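Regulatory protein of LacI family (Chloroflexus aggregans, PDB 3BBL) probably regulates transcription as a LacI-family DNA-binding protein, its periplasmic-binding-protein-like core being expected to sense a small effector. Local coordinates at residues D108-T113 with Y147-Q152; V117-G122 with A219-D224. All blocks are in the same frame, centred on the assembly; numbering follows the deposited sequence.

Contact 1: D108-T113 with Y147-Q152; sequences DGTAGT and YLEAMQ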
# COMPACT_ATOMS: atom_id res chain seq x y z
N ASP A 108 -6.52 18.14 -8.66
CA ASP A 108 -6.16 19.54 -8.46
C ASP A 108 -5.32 19.68 -7.18
O ASP A 108 -5.85 20.00 -6.11
CB ASP A 108 -7.43 20.39 -8.35
CG ASP A 108 -7.15 21.89 -8.42
OD1 ASP A 108 -5.99 22.30 -8.17
OD2 ASP A 108 -8.09 22.66 -8.71
N GLY A 109 -4.02 19.41 -7.29
CA GLY A 109 -3.14 19.52 -6.14
C GLY A 109 -3.19 20.89 -5.49
O GLY A 109 -3.31 21.01 -4.27
N THR A 110 -3.12 21.93 -6.31
CA THR A 110 -3.16 23.30 -5.82
C THR A 110 -4.35 23.54 -4.90
O THR A 110 -4.20 24.07 -3.80
CB THR A 110 -3.22 24.29 -7.01
OG1 THR A 110 -2.03 24.15 -7.79
CG2 THR A 110 -3.34 25.74 -6.54
N ALA A 111 -5.54 23.14 -5.34
CA ALA A 111 -6.75 23.32 -4.55
C ALA A 111 -6.66 22.56 -3.22
O ALA A 111 -7.22 23.00 -2.21
CB ALA A 111 -7.96 22.85 -5.33
N GLY A 112 -5.95 21.44 -3.23
CA GLY A 112 -5.79 20.64 -2.03
C GLY A 112 -5.05 21.36 -0.93
O GLY A 112 -5.54 21.47 0.19
N THR A 113 -3.86 21.86 -1.24
CA THR A 113 -3.05 22.58 -0.26
C THR A 113 -3.69 23.92 0.10
O THR A 113 -3.64 24.33 1.25
CB THR A 113 -1.64 22.82 -0.79
OG1 THR A 113 -1.72 23.44 -2.08
CG2 THR A 113 -0.90 21.51 -0.94
N TYR A 147 -0.39 26.64 -1.43
CA TYR A 147 0.10 27.22 -0.19
C TYR A 147 0.35 28.72 -0.39
O TYR A 147 -0.14 29.56 0.37
CB TYR A 147 1.40 26.51 0.22
CG TYR A 147 2.20 27.20 1.30
CD1 TYR A 147 1.90 27.01 2.65
CD2 TYR A 147 3.27 28.03 0.98
CE1 TYR A 147 2.65 27.63 3.65
CE2 TYR A 147 4.02 28.66 1.96
CZ TYR A 147 3.71 28.45 3.29
OH TYR A 147 4.47 29.05 4.27
N LEU A 148 1.12 29.05 -1.43
CA LEU A 148 1.44 30.44 -1.73
C LEU A 148 0.17 31.26 -1.91
O LEU A 148 0.07 32.38 -1.39
CB LEU A 148 2.30 30.52 -3.00
CG LEU A 148 3.62 29.76 -2.92
CD1 LEU A 148 4.34 29.84 -4.26
CD2 LEU A 148 4.48 30.32 -1.80
N GLU A 149 -0.79 30.72 -2.64
CA GLU A 149 -2.05 31.41 -2.87
C GLU A 149 -2.83 31.69 -1.59
O GLU A 149 -3.32 32.79 -1.39
CB GLU A 149 -2.94 30.62 -3.84
CG GLU A 149 -2.70 30.92 -5.29
CD GLU A 149 -3.38 29.93 -6.22
OE1 GLU A 149 -4.55 29.56 -5.97
OE2 GLU A 149 -2.73 29.51 -7.22
N ALA A 150 -2.94 30.68 -0.74
CA ALA A 150 -3.67 30.87 0.50
C ALA A 150 -2.97 31.88 1.41
O ALA A 150 -3.62 32.74 2.00
CB ALA A 150 -3.83 29.53 1.23
N MSE A 151 -1.65 31.78 1.51
CA MSE A 151 -0.90 32.70 2.37
C MSE A 151 -1.02 34.13 1.82
O MSE A 151 -1.27 35.07 2.56
CB MSE A 151 0.58 32.27 2.45
CG MSE A 151 0.84 30.91 3.06
SE MSE A 151 0.14 30.82 4.96
CE MSE A 151 1.79 31.56 5.78
N GLN A 152 -0.87 34.28 0.50
CA GLN A 152 -0.98 35.57 -0.16
C GLN A 152 -2.37 36.17 0.07
O GLN A 152 -2.51 37.34 0.41
CB GLN A 152 -0.73 35.40 -1.66
CG GLN A 152 -1.04 36.62 -2.50
CD GLN A 152 0.02 37.69 -2.39
OE1 GLN A 152 1.18 37.46 -2.76
NE2 GLN A 152 -0.36 38.86 -1.89

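Contact 2: V117-G122 with A219-D224; sequences VEYLIG and AIIGFD. With EDO (1,2-ethanediol), chain C.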
# COMPACT_ATOMS: atom_id res chain seq x y z
N VAL A 117 -4.34 24.99 3.90
CA VAL A 117 -3.82 26.22 4.49
C VAL A 117 -4.94 27.14 4.96
O VAL A 117 -4.84 27.73 6.03
CB VAL A 117 -2.89 26.97 3.50
CG1 VAL A 117 -2.36 28.23 4.15
CG2 VAL A 117 -1.73 26.08 3.11
N GLU A 118 -6.01 27.26 4.18
CA GLU A 118 -7.13 28.11 4.57
C GLU A 118 -7.69 27.63 5.90
O GLU A 118 -8.07 28.42 6.76
CB GLU A 118 -8.25 28.08 3.52
CG GLU A 118 -7.84 28.68 2.19
CD GLU A 118 -8.92 28.57 1.14
OE1 GLU A 118 -9.69 27.58 1.18
OE2 GLU A 118 -9.00 29.46 0.27
N TYR A 119 -7.73 26.31 6.06
CA TYR A 119 -8.23 25.72 7.29
C TYR A 119 -7.35 26.13 8.47
O TYR A 119 -7.84 26.53 9.52
CB TYR A 119 -8.27 24.19 7.18
CG TYR A 119 -8.79 23.54 8.44
CD1 TYR A 119 -10.15 23.44 8.69
CD2 TYR A 119 -7.91 23.11 9.43
CE1 TYR A 119 -10.63 22.93 9.89
CE2 TYR A 119 -8.37 22.59 10.64
CZ TYR A 119 -9.73 22.50 10.86
OH TYR A 119 -10.18 22.01 12.07
N LEU A 120 -6.03 26.03 8.30
CA LEU A 120 -5.12 26.41 9.36
C LEU A 120 -5.29 27.90 9.69
O LEU A 120 -5.36 28.28 10.85
CB LEU A 120 -3.68 26.09 8.96
CG LEU A 120 -3.39 24.59 8.87
CD1 LEU A 120 -2.04 24.37 8.20
CD2 LEU A 120 -3.42 23.96 10.26
N ILE A 121 -5.39 28.74 8.67
CA ILE A 121 -5.58 30.17 8.90
C ILE A 121 -6.89 30.41 9.65
O ILE A 121 -6.98 31.31 10.49
CB ILE A 121 -5.60 30.93 7.56
CG1 ILE A 121 -4.22 30.85 6.91
CG2 ILE A 121 -6.04 32.36 7.77
CD1 ILE A 121 -4.17 31.45 5.53
N GLY A 122 -7.90 29.58 9.35
CA GLY A 122 -9.19 29.70 10.01
C GLY A 122 -9.13 29.35 11.48
O GLY A 122 -10.04 29.69 12.24
N ALA A 219 0.52 22.20 14.72
CA ALA A 219 -0.47 21.56 13.87
C ALA A 219 0.24 21.01 12.62
O ALA A 219 1.19 21.62 12.12
CB ALA A 219 -1.56 22.55 13.47
N ILE A 220 -0.21 19.86 12.15
CA ILE A 220 0.37 19.23 10.98
C ILE A 220 -0.68 18.67 10.04
O ILE A 220 -1.61 17.98 10.46
CB ILE A 220 1.32 18.08 11.39
CG1 ILE A 220 2.49 18.64 12.19
CG2 ILE A 220 1.85 17.34 10.15
CD1 ILE A 220 3.33 17.56 12.88
N ILE A 221 -0.56 18.98 8.75
CA ILE A 221 -1.48 18.45 7.76
C ILE A 221 -0.63 17.85 6.65
O ILE A 221 0.27 18.50 6.13
CB ILE A 221 -2.40 19.55 7.16
CG1 ILE A 221 -3.32 20.11 8.24
CG2 ILE A 221 -3.25 18.96 6.04
CD1 ILE A 221 -4.35 21.09 7.72
N GLY A 222 -0.91 16.59 6.33
CA GLY A 222 -0.15 15.91 5.29
C GLY A 222 -0.87 15.88 3.96
O GLY A 222 -1.83 16.63 3.74
N PHE A 223 -0.40 15.02 3.07
CA PHE A 223 -0.99 14.88 1.74
C PHE A 223 -0.91 13.43 1.28
O PHE A 223 0.16 12.81 1.38
CB PHE A 223 -0.27 15.79 0.74
CG PHE A 223 -1.14 16.27 -0.40
CD1 PHE A 223 -1.57 17.60 -0.44
CD2 PHE A 223 -1.51 15.41 -1.43
CE1 PHE A 223 -2.36 18.06 -1.51
CE2 PHE A 223 -2.29 15.87 -2.50
CZ PHE A 223 -2.72 17.19 -2.54
N ASP A 224 -2.06 12.96 0.79
CA ASP A 224 -2.40 11.62 0.25
C ASP A 224 -3.10 10.67 1.20
O ASP A 224 -3.34 9.53 0.85
CB ASP A 224 -1.26 10.82 -0.44
CG ASP A 224 -0.04 11.62 -0.76
OD1 ASP A 224 1.03 11.08 -0.41
OD2 ASP A 224 -0.12 12.72 -1.33
C1 EDO C . -2.34 17.56 14.03
O1 EDO C . -2.44 18.92 13.58
C2 EDO C . -3.34 16.66 13.29
O2 EDO C . -2.75 16.15 12.10

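Contact 1: D108-T113 with Y147-Q152
Thr113 points at the neighbouring helix, and Thr110, one turn earlier, meets it from the flank. Thr113 comes up against the backbone at Tyr147: its OG1 lies 3.5 Å from Tyr147 N, a van der Waals approach, while the hydroxyl is hydrogen-bonded to the carbonyl of Arg143, one turn earlier in helix 138-153. With chi1 at 52°, OG1 sits between the backbone N and the carbonyl carbon of its own residue, which brings it to face that helix. Thr110 has its OG1 hydrogen-bonded to the carbonyl of Asp142. Its methyl, anti to the backbone N, lies 3.9 Å (CG2) from Glu149 OE2. The two side chains cross at roughly a right angle, and the end of the extended glutamate brings both carboxylate oxygens to the methyl at nearly equal distance. Hydrogen bonding of OE2 to Gln145 and the salt bridge of OE1 to Arg114 together fix the rotation of the carboxylate. The Tyr147 ring leads away from Thr113; Met151 CG stands 3.7 Å above the centre of one face, and OH bonds to the carbonyl of Ile128. Asp108 is the N-cap of helix 109-123; Ala111 N, 3.0 Å from Asp108 OD1, approaches that oxygen from above the carboxylate plane. Threonine suits both positions, being small enough for close helix packing yet able to bond a main-chain carbonyl. No hydrogen bond joins the two segments themselves; instead carbonyls one turn back in helix 138-153 satisfy the threonine hydroxyls, and Arg114, just beyond Thr113, pairs with Glu149 alongside apolar packing at Val117.

Contact 2: V117-G122 with A219-D224
Leu120 reaches from helix 109-123 to the strand beneath, where Ile221 and Ala219 receive it. From CB, which points at the strand, the chain leads to CG, anti to the carbonyl carbon (chi1 -68°), and there it meets Ile221 CD1 at 3.8 Å. The two methyls then divide: across this contact CD1 meets the same isoleucine methyl, at 4.0 Å, whereas CD2 bridges two strand residues, lying 3.9 Å from Ile221 CD1 and 4.0 Å from Ala219 CB. Leucine and isoleucine therefore meet tip to tip, the isoleucine methyl set against the branch point of its partner. Ile221 suits a strand, being beta-branched, and still has a long arm for the helix; Ala219 is short, leaving room for the leucine methyl. Tyr119 adds a looser touch, its CD2 4.4 Å from Ile221 CD1, with the ring oblique to that methyl. Shortening Leu120 to an alanine is likely to open a gap over Ile221 CD1 and Ala219 CB, leaving the isoleucine the looser touch of Tyr119 from this helix. Ile220 points the other way, toward helix 197-209, and its backbone N donates to O1 of a bound ethanediol, 2.8 Å away, probably from the crystallisation liquor. The helix and strand axes run nearly antiparallel, at 168°, and approach to 10.2 Å. Strand 219-223 hydrogen-bonds to strand 191-194, and Ala191 there also touches Leu120. A helix running antiparallel along a strand of the parallel part of the sheet, joined by aliphatic side chains, is the layered alpha/beta packing of a periplasmic-binding-protein-like, Rossmann-like subdomain.

How the contacts relate
Helix 109-123, entered directly from strand 104-107, takes part in both contacts: its first turns supply contact 1 and its later turns contact 2. Onward from it, the chain makes strand 128-132 and then helix 138-153, where contact 1 closes a loop of 33 intervening residues. Contact 2 closes much later, after 96 residues, at strand 219-223. Because the segments alternate along the sequence, the two loops cross. Their centres lie 10 Å apart, and they touch directly: Val117 packs on Tyr147, Ala150 and Met151, while Thr113 meets the ring of Phe223. Together they tie helix 109-123 to a neighbouring helix and to the sheet.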